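Local coordinates for protein CG8862 (Drosophila melanogaster, PDB 3ISM) that probably cleaves DNA and RNA as a magnesium-dependent, non-specific mitochondrial endonuclease, captured here in complex with its protein inhibitor, at residues Gln21-Gly26 with Pro50-Glu55; Arg45-Pro50 with Pro160-His165; Phe54-Ala59 with Asn153-Thr158; Met124-Gly129 with Val184-His189. All blocks are in the same frame, centred on the assembly; numbering follows the deposited sequence.

Contact 1 of 4, residues Gln21-Gly26 with Pro50-Glu55; sequences QIMKYG and PHWVFE
Ile22 and Met23, at the C-terminal end of helix 16-22, pack on Trp52 and Phe54 of strand 49-57 in a buried contact at the large mixed sheet. No hydrogen bond crosses between the segments; the evidence is van der Waals and sulfur-aromatic, over 246 Å² of surface summed from both sides. Met23 does the bridging. Its chain is bent at both chi2 (-53°) and chi3 (-64°), which curls the thioether so that SD settles against Phe54 while CE runs on to Trp52, still brushing Phe54. Met23 SD lies 3.6 Å from Phe54 CB and 4.6 Å from the centroid of the Phe54 ring, approaching 40° off the normal, an oblique Met-aromatic contact. Met23 CE continues to the far corner of the indole, 3.7 Å from Trp52 CH2, and is also 4.0 Å from Phe54 CD1. Met23 stands where the helix ends: it is the first residue to leave helical geometry, and a type I turn from Met23 to Gly26 follows at once, closed by a bond from Gly26 N to Met23 O of 3.2 Å. On the strand side, a classic beta bulge at His51 and Trp52, opposite Ser42, marks the corner from which residues 52-55 set out. Phe54 has a second aromatic neighbour in Phe240, edge to face. Ile22 meets mainly the backbone: Ile22 CG2, anti to the backbone N, comes within 3.6 Å of Phe54 O, with Phe54 CB a little farther, while Ile22 O lies 3.7 Å from Phe54 CD2.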
loop_
_atom_site.group_PDB
_atom_site.type_symbol
_atom_site.label_atom_id
_atom_site.label_comp_id
_atom_site.label_asym_id
_atom_site.label_seq_id
_atom_site.Cartn_x
_atom_site.Cartn_y
_atom_site.Cartn_z
ATOM N N GLN B 21 5.009 -25.496 12.981
ATOM C CA GLN B 21 4.781 -25.138 14.384
ATOM C C GLN B 21 4.460 -23.645 14.547
ATOM O O GLN B 21 3.449 -23.279 15.163
ATOM C CB GLN B 21 5.984 -25.515 15.243
ATOM C CG GLN B 21 6.049 -26.992 15.629
ATOM C CD GLN B 21 7.415 -27.383 16.160
ATOM O OE1 GLN B 21 8.271 -26.524 16.393
ATOM N NE2 GLN B 21 7.633 -28.683 16.345
ATOM N N ILE B 22 5.313 -22.789 13.985
ATOM C CA ILE B 22 5.122 -21.341 14.065
ATOM C C ILE B 22 3.784 -20.939 13.432
ATOM O O ILE B 22 3.016 -20.188 14.044
ATOM C CB ILE B 22 6.308 -20.551 13.429
ATOM C CG1 ILE B 22 7.573 -20.725 14.271
ATOM C CG2 ILE B 22 5.981 -19.069 13.293
ATOM C CD1 ILE B 22 8.862 -20.445 13.506
ATOM N N MET B 23 3.493 -21.488 12.247
ATOM C CA MET B 23 2.290 -21.133 11.483
ATOM C C MET B 23 1.112 -22.065 11.741
ATOM O O MET B 23 0.282 -22.284 10.857
ATOM C CB MET B 23 2.589 -21.097 9.978
ATOM C CG MET B 23 3.784 -20.229 9.577
ATOM S SD MET B 23 3.729 -18.525 10.201
ATOM C CE MET B 23 2.278 -17.880 9.376
ATOM N N LYS B 24 1.048 -22.604 12.951
ATOM C CA LYS B 24 -0.038 -23.468 13.419
ATOM C C LYS B 24 -1.457 -22.954 13.110
ATOM O O LYS B 24 -2.338 -23.722 12.709
ATOM C CB LYS B 24 0.106 -23.642 14.931
ATOM C CG LYS B 24 -0.979 -24.475 15.587
ATOM C CD LYS B 24 -0.626 -24.739 17.033
ATOM C CE LYS B 24 -1.741 -25.415 17.764
ATOM N NZ LYS B 24 -1.272 -25.836 19.115
ATOM N N TYR B 25 -1.667 -21.660 13.316
ATOM C CA TYR B 25 -3.001 -21.078 13.204
ATOM C C TYR B 25 -3.282 -20.401 11.861
ATOM O O TYR B 25 -4.289 -19.714 11.707
ATOM C CB TYR B 25 -3.254 -20.130 14.378
ATOM C CG TYR B 25 -3.360 -20.868 15.701
ATOM C CD1 TYR B 25 -2.429 -20.660 16.720
ATOM C CD2 TYR B 25 -4.372 -21.802 15.919
ATOM C CE1 TYR B 25 -2.512 -21.351 17.927
ATOM C CE2 TYR B 25 -4.478 -22.491 17.139
ATOM C CZ TYR B 25 -3.540 -22.255 18.135
ATOM O OH TYR B 25 -3.628 -22.926 19.328
ATOM N N GLY B 26 -2.399 -20.604 10.889
ATOM C CA GLY B 26 -2.636 -20.107 9.536
ATOM C C GLY B 26 -1.700 -18.991 9.147
ATOM O O GLY B 26 -0.987 -18.444 9.993
ATOM N N PRO B 50 8.664 -5.513 6.257
ATOM C CA PRO B 50 7.721 -6.636 6.224
ATOM C C PRO B 50 6.253 -6.225 6.003
ATOM O O PRO B 50 5.864 -5.126 6.363
ATOM C CB PRO B 50 7.858 -7.250 7.630
ATOM C CG PRO B 50 9.183 -6.804 8.128
ATOM C CD PRO B 50 9.366 -5.420 7.556
ATOM N N HIS B 51 5.457 -7.101 5.402
ATOM C CA HIS B 51 4.009 -7.045 5.623
ATOM C C HIS B 51 3.744 -7.491 7.068
ATOM O O HIS B 51 2.963 -6.881 7.761
ATOM C CB HIS B 51 3.254 -7.998 4.706
ATOM C CG HIS B 51 3.227 -7.586 3.263
ATOM N ND1 HIS B 51 2.551 -6.470 2.819
ATOM C CD2 HIS B 51 3.738 -8.184 2.155
ATOM C CE1 HIS B 51 2.656 -6.387 1.500
ATOM N NE2 HIS B 51 3.381 -7.413 1.074
ATOM N N TRP B 52 4.371 -8.593 7.479
ATOM C CA TRP B 52 4.176 -9.174 8.811
ATOM C C TRP B 52 5.327 -10.116 9.147
ATOM O O TRP B 52 6.057 -10.586 8.249
ATOM C CB TRP B 52 2.828 -9.930 8.934
ATOM C CG TRP B 52 2.555 -10.990 7.877
ATOM C CD1 TRP B 52 1.825 -10.833 6.737
ATOM C CD2 TRP B 52 2.973 -12.367 7.890
ATOM N NE1 TRP B 52 1.783 -12.010 6.021
ATOM C CE2 TRP B 52 2.478 -12.969 6.708
ATOM C CE3 TRP B 52 3.730 -13.143 8.768
ATOM C CZ2 TRP B 52 2.721 -14.310 6.388
ATOM C CZ3 TRP B 52 3.970 -14.491 8.444
ATOM C CH2 TRP B 52 3.478 -15.045 7.262
ATOM N N VAL B 53 5.519 -10.361 10.444
ATOM C CA VAL B 53 6.328 -11.491 10.869
ATOM C C VAL B 53 5.480 -12.340 11.834
ATOM O O VAL B 53 4.504 -11.839 12.417
ATOM C CB VAL B 53 7.647 -11.066 11.559
ATOM C CG1 VAL B 53 8.526 -10.259 10.633
ATOM C CG2 VAL B 53 7.359 -10.290 12.847
ATOM N N PHE B 54 5.861 -13.608 11.992
ATOM C CA PHE B 54 5.143 -14.504 12.867
ATOM C C PHE B 54 6.120 -15.249 13.781
ATOM O O PHE B 54 7.196 -15.680 13.354
ATOM C CB PHE B 54 4.271 -15.496 12.077
ATOM C CG PHE B 54 2.915 -15.695 12.682
ATOM C CD1 PHE B 54 1.803 -15.050 12.147
ATOM C CD2 PHE B 54 2.762 -16.465 13.835
ATOM C CE1 PHE B 54 0.542 -15.199 12.741
ATOM C CE2 PHE B 54 1.512 -16.610 14.434
ATOM C CZ PHE B 54 0.399 -15.967 13.891
ATOM N N GLU B 55 5.740 -15.385 15.043
ATOM C CA GLU B 55 6.617 -15.983 16.057
ATOM C C GLU B 55 5.802 -16.906 16.940
ATOM O O GLU B 55 4.626 -16.662 17.188
ATOM C CB GLU B 55 7.271 -14.905 16.922
ATOM C CG GLU B 55 8.216 -13.920 16.178
ATOM C CD GLU B 55 8.593 -12.706 17.050
ATOM O OE1 GLU B 55 7.682 -11.953 17.457
ATOM O OE2 GLU B 55 9.795 -12.501 17.329
#

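Contact 2 of 4, residues Arg45-Pro50 with Pro160-His165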
loop_
_atom_site.group_PDB
_atom_site.type_symbol
_atom_site.label_atom_id
_atom_site.label_comp_id
_atom_site.label_asym_id
_atom_site.label_seq_id
_atom_site.Cartn_x
_atom_site.Cartn_y
_atom_site.Cartn_z
ATOM N N ARG B 45 7.817 -5.871 -0.814
ATOM C CA ARG B 45 8.819 -5.355 -1.757
ATOM C C ARG B 45 8.618 -3.890 -2.168
ATOM O O ARG B 45 9.586 -3.201 -2.472
ATOM C CB ARG B 45 8.903 -6.231 -3.001
ATOM C CG ARG B 45 9.531 -7.594 -2.725
ATOM C CD ARG B 45 9.518 -8.471 -3.967
ATOM N NE ARG B 45 8.162 -8.833 -4.379
ATOM C CZ ARG B 45 7.865 -9.391 -5.558
ATOM N NH1 ARG B 45 8.820 -9.627 -6.450
ATOM N NH2 ARG B 45 6.613 -9.717 -5.841
ATOM N N ARG B 46 7.366 -3.447 -2.180
ATOM C CA ARG B 46 7.000 -2.090 -2.526
ATOM C C ARG B 46 7.432 -1.106 -1.437
ATOM O O ARG B 46 7.899 -0.000 -1.728
ATOM C CB ARG B 46 5.482 -2.011 -2.675
ATOM C CG ARG B 46 5.004 -0.626 -3.123
ATOM C CD ARG B 46 3.623 -0.672 -3.708
ATOM N NE ARG B 46 2.571 -0.910 -2.716
ATOM C CZ ARG B 46 2.123 0.013 -1.856
ATOM N NH1 ARG B 46 2.616 1.245 -1.836
ATOM N NH2 ARG B 46 1.165 -0.293 -1.000
ATOM N N ASN B 47 7.279 -1.517 -0.180
ATOM C CA ASN B 47 7.525 -0.626 0.947
ATOM C C ASN B 47 8.887 -0.829 1.583
ATOM O O ASN B 47 9.343 -0.004 2.373
ATOM C CB ASN B 47 6.388 -0.751 1.961
ATOM C CG ASN B 47 5.127 0.010 1.507
ATOM O OD1 ASN B 47 5.232 1.092 0.933
ATOM N ND2 ASN B 47 3.945 -0.538 1.793
ATOM N N ARG B 48 9.545 -1.913 1.190
ATOM C CA ARG B 48 10.895 -2.261 1.667
ATOM C C ARG B 48 10.937 -2.556 3.182
ATOM O O ARG B 48 11.949 -2.281 3.840
ATOM C CB ARG B 48 11.941 -1.209 1.249
ATOM C CG ARG B 48 12.410 -1.267 -0.225
ATOM C CD ARG B 48 11.343 -0.809 -1.179
ATOM N NE ARG B 48 11.817 0.040 -2.275
ATOM C CZ ARG B 48 11.356 -0.030 -3.525
ATOM N NH1 ARG B 48 10.445 -0.937 -3.852
ATOM N NH2 ARG B 48 11.819 0.796 -4.461
ATOM N N VAL B 49 9.829 -3.114 3.701
ATOM C CA VAL B 49 9.669 -3.543 5.106
ATOM C C VAL B 49 8.790 -4.810 5.105
ATOM O O VAL B 49 8.254 -5.171 4.069
ATOM C CB VAL B 49 8.977 -2.444 5.986
ATOM C CG1 VAL B 49 9.760 -1.142 5.956
ATOM C CG2 VAL B 49 7.543 -2.187 5.546
ATOM N N PRO B 50 8.664 -5.513 6.257
ATOM C CA PRO B 50 7.721 -6.636 6.224
ATOM C C PRO B 50 6.253 -6.225 6.003
ATOM O O PRO B 50 5.864 -5.126 6.363
ATOM C CB PRO B 50 7.858 -7.250 7.630
ATOM C CG PRO B 50 9.183 -6.804 8.128
ATOM C CD PRO B 50 9.366 -5.420 7.556
ATOM N N PRO B 160 3.399 -3.626 10.236
ATOM C CA PRO B 160 3.104 -2.221 10.013
ATOM C C PRO B 160 1.689 -1.947 9.515
ATOM O O PRO B 160 1.040 -2.831 8.922
ATOM C CB PRO B 160 4.113 -1.839 8.933
ATOM C CG PRO B 160 4.290 -3.085 8.130
ATOM C CD PRO B 160 4.140 -4.224 9.105
ATOM N N LEU B 161 1.231 -0.733 9.775
ATOM C CA LEU B 161 -0.023 -0.204 9.244
ATOM C C LEU B 161 0.249 1.184 8.685
ATOM O O LEU B 161 1.206 1.848 9.084
ATOM C CB LEU B 161 -1.096 -0.071 10.336
ATOM C CG LEU B 161 -1.581 -1.338 11.033
ATOM C CD1 LEU B 161 -2.386 -1.007 12.306
ATOM C CD2 LEU B 161 -2.379 -2.188 10.073
ATOM N N TYR B 162 -0.616 1.613 7.766
ATOM C CA TYR B 162 -0.508 2.900 7.113
ATOM C C TYR B 162 -1.927 3.460 7.108
ATOM O O TYR B 162 -2.685 3.258 6.149
ATOM C CB TYR B 162 0.051 2.730 5.693
ATOM C CG TYR B 162 1.284 1.828 5.599
ATOM C CD1 TYR B 162 2.569 2.370 5.612
ATOM C CD2 TYR B 162 1.154 0.441 5.492
ATOM C CE1 TYR B 162 3.683 1.555 5.537
ATOM C CE2 TYR B 162 2.258 -0.381 5.416
ATOM C CZ TYR B 162 3.520 0.182 5.453
ATOM O OH TYR B 162 4.627 -0.630 5.374
ATOM N N LEU B 163 -2.290 4.137 8.196
ATOM C CA LEU B 163 -3.689 4.496 8.483
ATOM C C LEU B 163 -4.032 5.897 7.998
ATOM O O LEU B 163 -3.196 6.787 8.068
ATOM C CB LEU B 163 -3.995 4.385 9.988
ATOM C CG LEU B 163 -3.743 3.043 10.694
ATOM C CD1 LEU B 163 -4.307 3.072 12.125
ATOM C CD2 LEU B 163 -4.360 1.919 9.904
ATOM N N PRO B 164 -5.249 6.073 7.463
ATOM C CA PRO B 164 -5.737 7.354 6.936
ATOM C C PRO B 164 -5.992 8.393 8.000
ATOM O O PRO B 164 -6.171 8.050 9.153
ATOM C CB PRO B 164 -7.073 6.983 6.289
ATOM C CG PRO B 164 -7.516 5.732 7.026
ATOM C CD PRO B 164 -6.237 4.987 7.268
ATOM N N HIS B 165 -6.018 9.657 7.597
ATOM C CA HIS B 165 -6.447 10.741 8.464
ATOM C C HIS B 165 -7.322 11.640 7.595
ATOM O O HIS B 165 -7.257 11.580 6.359
ATOM C CB HIS B 165 -5.242 11.535 8.989
ATOM C CG HIS B 165 -4.409 12.137 7.898
ATOM N ND1 HIS B 165 -3.462 11.419 7.207
ATOM C CD2 HIS B 165 -4.417 13.372 7.346
ATOM C CE1 HIS B 165 -2.900 12.188 6.295
ATOM N NE2 HIS B 165 -3.468 13.379 6.352
HETATM O O HOH W 1 4.223 -3.241 4.794
#
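Tyr162 reaches across to Asn47 and Val49 from the opposite direction, so that its phenol end, rather than the body of the ring, carries most of the meeting. Tyr162 OH lies 3.3 Å from Val49 CG2, a close oxygen-to-methyl contact, and 3.6 Å from Asn47 ND2. No hydrogen bond forms at the latter distance, and Asn47 ND2 bonds Asp44 OD2. The amide and ring planes are 33° apart, and the amide approaches the ring obliquely. Tyr162 OH instead donates to a water at 2.7 Å, which sits in the plane of the ring, and that water donates in turn to Pro50 O at 3.0 Å. One water thus ties the phenol to the backbone of strand 49-57 and would orient the hydroxyl towards it. The same carbonyl oxygen is pressed by the other segment's proline, with Pro160 CG 3.1 Å from Pro50 O, a tight fit. Pro160 CG also faces Val49 CG2 at 4.3 Å. Arg46 of the second subunit packs on both Asn47 and Tyr162, which places this contact at the dimer interface. Within the turn, Arg48 NH1 bonds Arg45 O at 2.8 Å, with the oxygen close to the guanidinium plane, and Arg48 NH2 reaches Arg233 O of the second subunit. Arg48 has a positive phi (64°), and together with Val49 it faces Asp44: a G1 beta bulge, here ending the turn that joins strands 40-44 and 49-57.

Contact 3 of 4, residues Phe54-Ala59 with Asn153-Thr158; sequences FEHLTA and NVYVCT
His56 NE2 donates to Asn153 OD1 across the strands at 2.8 Å, nearly straight (167°) and in the plane of the imidazole. Four backbone bonds accompany it, reciprocal between Glu55 and Val156 and between Leu57 and Val154, the shortest being Leu57 N to Val154 O at 2.7 Å. This is regular antiparallel pairing of neighbouring central strands, 49-57 and 153-161; the axes of segments 54-57 and 153-158 run at 168° to each other. A water donates to Glu55 OE1 and Val156 O and accepts from Thr158 OG1, linking the ends of two side chains to the backbone. The other carboxylate oxygen, Glu55 OE2, is bonded by His108 and Asn107, while Thr158 OG1 also pairs with Lys192.

On the face bearing His56 and Tyr155 the two rings form an offset stack, centroids 4.5 Å apart and planes at 14°. With His56 CG anti to the backbone N, the imidazole can lie on the phenol and still reach Asn153. On the face that Glu55 shares with Leu57, Val154 and Val156, the three aliphatic residues meet Val144 of helix 136-146. Next along the stacked face, Val156 O lies over the ring of Phe54, and Phe54 CE1 touches Cys157 CB at 3.5 Å.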
loop_
_atom_site.group_PDB
_atom_site.type_symbol
_atom_site.label_atom_id
_atom_site.label_comp_id
_atom_site.label_asym_id
_atom_site.label_seq_id
_atom_site.Cartn_x
_atom_site.Cartn_y
_atom_site.Cartn_z
ATOM N N PHE B 54 5.861 -13.608 11.992
ATOM C CA PHE B 54 5.143 -14.504 12.867
ATOM C C PHE B 54 6.120 -15.249 13.781
ATOM O O PHE B 54 7.196 -15.680 13.354
ATOM C CB PHE B 54 4.271 -15.496 12.077
ATOM C CG PHE B 54 2.915 -15.695 12.682
ATOM C CD1 PHE B 54 1.803 -15.050 12.147
ATOM C CD2 PHE B 54 2.762 -16.465 13.835
ATOM C CE1 PHE B 54 0.542 -15.199 12.741
ATOM C CE2 PHE B 54 1.512 -16.610 14.434
ATOM C CZ PHE B 54 0.399 -15.967 13.891
ATOM N N GLU B 55 5.740 -15.385 15.043
ATOM C CA GLU B 55 6.617 -15.983 16.057
ATOM C C GLU B 55 5.802 -16.906 16.940
ATOM O O GLU B 55 4.626 -16.662 17.188
ATOM C CB GLU B 55 7.271 -14.905 16.922
ATOM C CG GLU B 55 8.216 -13.920 16.178
ATOM C CD GLU B 55 8.593 -12.706 17.050
ATOM O OE1 GLU B 55 7.682 -11.953 17.457
ATOM O OE2 GLU B 55 9.795 -12.501 17.329
ATOM N N HIS B 56 6.440 -17.979 17.398
ATOM C CA HIS B 56 5.860 -18.849 18.391
ATOM C C HIS B 56 6.848 -18.899 19.548
ATOM O O HIS B 56 7.930 -19.462 19.416
ATOM C CB HIS B 56 5.581 -20.249 17.815
ATOM C CG HIS B 56 5.489 -21.326 18.859
ATOM N ND1 HIS B 56 6.203 -22.500 18.778
ATOM C CD2 HIS B 56 4.791 -21.391 20.020
ATOM C CE1 HIS B 56 5.946 -23.248 19.841
ATOM N NE2 HIS B 56 5.095 -22.595 20.613
ATOM N N LEU B 57 6.463 -18.295 20.669
ATOM C CA LEU B 57 7.338 -18.149 21.824
ATOM C C LEU B 57 6.974 -19.129 22.932
ATOM O O LEU B 57 5.785 -19.402 23.190
ATOM C CB LEU B 57 7.282 -16.719 22.385
ATOM C CG LEU B 57 7.224 -15.522 21.424
ATOM C CD1 LEU B 57 7.211 -14.217 22.241
ATOM C CD2 LEU B 57 8.372 -15.514 20.402
ATOM N N THR B 58 8.017 -19.662 23.565
ATOM C CA THR B 58 7.896 -20.400 24.796
ATOM C C THR B 58 8.801 -19.734 25.843
ATOM O O THR B 58 9.615 -18.855 25.515
ATOM C CB THR B 58 8.324 -21.875 24.615
ATOM O OG1 THR B 58 9.666 -21.917 24.120
ATOM C CG2 THR B 58 7.399 -22.600 23.625
ATOM N N ALA B 59 8.642 -20.138 27.098
ATOM C CA ALA B 59 9.509 -19.685 28.181
ATOM C C ALA B 59 10.968 -20.010 27.845
ATOM O O ALA B 59 11.866 -19.213 28.128
ATOM C CB ALA B 59 9.112 -20.355 29.521
ATOM N N ASN B 153 2.546 -21.519 25.537
ATOM C CA ASN B 153 2.856 -21.212 24.160
ATOM C C ASN B 153 2.182 -19.906 23.787
ATOM O O ASN B 153 0.982 -19.727 24.021
ATOM C CB ASN B 153 2.394 -22.346 23.237
ATOM C CG ASN B 153 3.134 -23.658 23.505
ATOM O OD1 ASN B 153 4.218 -23.879 22.970
ATOM N ND2 ASN B 153 2.549 -24.525 24.346
ATOM N N VAL B 154 2.965 -18.981 23.248
ATOM C CA VAL B 154 2.458 -17.667 22.854
ATOM C C VAL B 154 2.737 -17.446 21.371
ATOM O O VAL B 154 3.895 -17.480 20.952
ATOM C CB VAL B 154 3.118 -16.539 23.694
ATOM C CG1 VAL B 154 2.757 -15.164 23.149
ATOM C CG2 VAL B 154 2.724 -16.665 25.172
ATOM N N TYR B 155 1.687 -17.247 20.578
ATOM C CA TYR B 155 1.859 -17.016 19.144
ATOM C C TYR B 155 1.593 -15.554 18.850
ATOM O O TYR B 155 0.624 -14.980 19.354
ATOM C CB TYR B 155 0.928 -17.911 18.313
ATOM C CG TYR B 155 1.176 -19.393 18.473
ATOM C CD1 TYR B 155 1.885 -20.110 17.513
ATOM C CD2 TYR B 155 0.695 -20.077 19.582
ATOM C CE1 TYR B 155 2.113 -21.479 17.658
ATOM C CE2 TYR B 155 0.920 -21.438 19.737
ATOM C CZ TYR B 155 1.624 -22.128 18.776
ATOM O OH TYR B 155 1.828 -23.476 18.949
ATOM N N VAL B 156 2.459 -14.944 18.057
ATOM C CA VAL B 156 2.366 -13.507 17.831
ATOM C C VAL B 156 2.706 -13.091 16.397
ATOM O O VAL B 156 3.707 -13.528 15.819
ATOM C CB VAL B 156 3.176 -12.681 18.912
ATOM C CG1 VAL B 156 4.608 -13.200 19.035
ATOM C CG2 VAL B 156 3.147 -11.175 18.611
ATOM N N CYS B 157 1.825 -12.270 15.841
ATOM C CA CYS B 157 2.017 -11.632 14.558
ATOM C C CYS B 157 2.203 -10.134 14.755
ATOM O O CYS B 157 1.395 -9.474 15.420
ATOM C CB CYS B 157 0.805 -11.872 13.657
ATOM S SG CYS B 157 1.027 -11.232 11.971
ATOM N N THR B 158 3.279 -9.613 14.176
ATOM C CA THR B 158 3.695 -8.225 14.331
ATOM C C THR B 158 3.814 -7.636 12.932
ATOM O O THR B 158 4.319 -8.308 12.041
ATOM C CB THR B 158 5.092 -8.159 15.017
ATOM O OG1 THR B 158 5.039 -8.799 16.305
ATOM C CG2 THR B 158 5.554 -6.715 15.176
HETATM O O HOH W 2 5.560 -11.477 15.863
#

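Contact 4 of 4, residues Met124-Gly129 with Val184-His189; sequences MAPQVG and VAVPTH
Pro126 presses its ring into the chain at Val184-Pro187. Pro126 CB meets Val186 CG2 at 3.7 Å. Pro126 CG lies 3.4 Å from Ala185 O and 3.8 Å from Val184 CG1, whose branch lies anti to its backbone N (chi1 -179°) and so reaches across to the ring. Pro126 CD is closer still to Ala185 O, 3.2 Å, and shares the valine methyl. Further on, Pro126 O faces Pro187 CD at 3.7 Å, and Ala125 CB touches Pro187 CG at 4.2 Å.

Strand 124-127 pairs antiparallel with strand 98-101, which ends in His101, the predicted proton acceptor. This is consistent with the two strands of the beta-beta-alpha His-Me finger; the contact sets strand 124-127 against strand 184-185 and the chain after it. Tyr92 of helix 89-92, Ile179 and Val49 add apolar cover to Pro126.

No hydrogen bond links the two segments directly. Instead, Asn212 serves both: its ND2 donates to Pro126 O and Pro187 O, and its OD1 accepts from Val128 N. Proline has no N-H to offer Ala185 O, so the direct contact rests on shape and apolar fit, while Asn212 supplies polar links to both segments.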
loop_
_atom_site.group_PDB
_atom_site.type_symbol
_atom_site.label_atom_id
_atom_site.label_comp_id
_atom_site.label_asym_id
_atom_site.label_seq_id
_atom_site.Cartn_x
_atom_site.Cartn_y
_atom_site.Cartn_z
ATOM N N MET B 124 13.282 -5.247 9.368
ATOM C CA MET B 124 13.255 -3.900 9.944
ATOM C C MET B 124 12.222 -2.995 9.314
ATOM O O MET B 124 11.916 -3.114 8.125
ATOM C CB MET B 124 14.626 -3.216 9.813
ATOM C CG MET B 124 15.769 -3.993 10.415
ATOM S SD MET B 124 15.602 -4.112 12.193
ATOM C CE MET B 124 16.466 -5.638 12.462
ATOM N N ALA B 125 11.700 -2.075 10.122
ATOM C CA ALA B 125 10.932 -0.933 9.627
ATOM C C ALA B 125 11.340 0.311 10.399
ATOM O O ALA B 125 11.743 0.215 11.569
ATOM C CB ALA B 125 9.413 -1.164 9.732
ATOM N N PRO B 126 11.285 1.480 9.734
ATOM C CA PRO B 126 11.620 2.726 10.411
ATOM C C PRO B 126 10.684 2.977 11.575
ATOM O O PRO B 126 9.465 3.036 11.406
ATOM C CB PRO B 126 11.454 3.795 9.312
ATOM C CG PRO B 126 11.665 3.037 8.048
ATOM C CD PRO B 126 11.006 1.695 8.308
ATOM N N GLN B 127 11.273 3.090 12.756
ATOM C CA GLN B 127 10.532 3.413 13.961
ATOM C C GLN B 127 11.187 4.593 14.649
ATOM O O GLN B 127 12.421 4.695 14.666
ATOM C CB GLN B 127 10.515 2.219 14.910
ATOM C CG GLN B 127 9.834 0.983 14.326
ATOM C CD GLN B 127 9.680 -0.121 15.344
ATOM O OE1 GLN B 127 10.599 -0.408 16.101
ATOM N NE2 GLN B 127 8.503 -0.740 15.376
ATOM N N VAL B 128 10.358 5.481 15.202
ATOM C CA VAL B 128 10.816 6.482 16.177
ATOM C C VAL B 128 11.613 5.780 17.278
ATOM O O VAL B 128 11.208 4.723 17.772
ATOM C CB VAL B 128 9.599 7.245 16.771
ATOM C CG1 VAL B 128 9.995 8.153 17.925
ATOM C CG2 VAL B 128 8.893 8.046 15.664
ATOM N N GLY B 129 12.757 6.353 17.638
ATOM C CA GLY B 129 13.657 5.744 18.596
ATOM C C GLY B 129 13.248 5.946 20.043
ATOM O O GLY B 129 12.524 5.126 20.605
ATOM N N VAL B 184 12.328 3.599 1.648
ATOM C CA VAL B 184 11.799 2.708 2.681
ATOM C C VAL B 184 10.623 3.413 3.382
ATOM O O VAL B 184 10.769 4.535 3.862
ATOM C CB VAL B 184 12.910 2.281 3.672
ATOM C CG1 VAL B 184 12.362 1.310 4.765
ATOM C CG2 VAL B 184 14.036 1.616 2.914
ATOM N N ALA B 185 9.456 2.763 3.398
ATOM C CA ALA B 185 8.260 3.358 3.982
ATOM C C ALA B 185 8.350 3.492 5.504
ATOM O O ALA B 185 8.846 2.591 6.186
ATOM C CB ALA B 185 7.045 2.549 3.615
ATOM N N VAL B 186 7.867 4.619 6.022
ATOM C CA VAL B 186 7.745 4.830 7.460
ATOM C C VAL B 186 6.281 4.618 7.850
ATOM O O VAL B 186 5.417 5.472 7.597
ATOM C CB VAL B 186 8.225 6.227 7.906
ATOM C CG1 VAL B 186 8.099 6.358 9.434
ATOM C CG2 VAL B 186 9.699 6.502 7.447
ATOM N N PRO B 187 5.990 3.460 8.446
ATOM C CA PRO B 187 4.612 3.140 8.834
ATOM C C PRO B 187 4.030 4.130 9.849
ATOM O O PRO B 187 4.769 4.710 10.654
ATOM C CB PRO B 187 4.742 1.730 9.425
ATOM C CG PRO B 187 6.012 1.159 8.755
ATOM C CD PRO B 187 6.922 2.354 8.748
ATOM N N THR B 188 2.718 4.336 9.793
ATOM C CA THR B 188 2.048 5.274 10.696
ATOM C C THR B 188 1.879 4.617 12.082
ATOM O O THR B 188 1.860 5.294 13.094
ATOM C CB THR B 188 0.648 5.707 10.151
ATOM O OG1 THR B 188 -0.263 4.586 10.176
ATOM C CG2 THR B 188 0.768 6.237 8.736
ATOM N N HIS B 189 1.746 3.290 12.088
ATOM C CA HIS B 189 1.404 2.510 13.294
ATOM C C HIS B 189 1.983 1.104 13.140
ATOM O O HIS B 189 2.337 0.696 12.041
ATOM C CB HIS B 189 -0.122 2.357 13.462
ATOM C CG HIS B 189 -0.872 3.640 13.687
ATOM N ND1 HIS B 189 -1.121 4.547 12.677
ATOM C CD2 HIS B 189 -1.502 4.125 14.786
ATOM C CE1 HIS B 189 -1.826 5.559 13.155
ATOM N NE2 HIS B 189 -2.069 5.328 14.434
#

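In the fold
The contacts fall into two clusters; 1, 2 and 3 use strand 49-57, while contact 4 sits beside contact 2. Contacts 1 and 3 (8 Å between centres) share Phe54 and Glu55 and a probable 2.9 Å bond from Val53 N to Thr158 O. Contacts 2 and 4, likewise 8 Å apart, are linked by a probable hydrogen bond, Leu161 N to His189 O, 2.9 Å; their centres lie about 22 Å from that of contact 3. Pro50, common to contacts 1 and 2, touches Met124 of contact 4. Thr158 lies about 6 Å from Glu141, a magnesium ligand, and Ala125 about 9 Å from Asn133, the other magnesium ligand known in this protein, side chain to side chain.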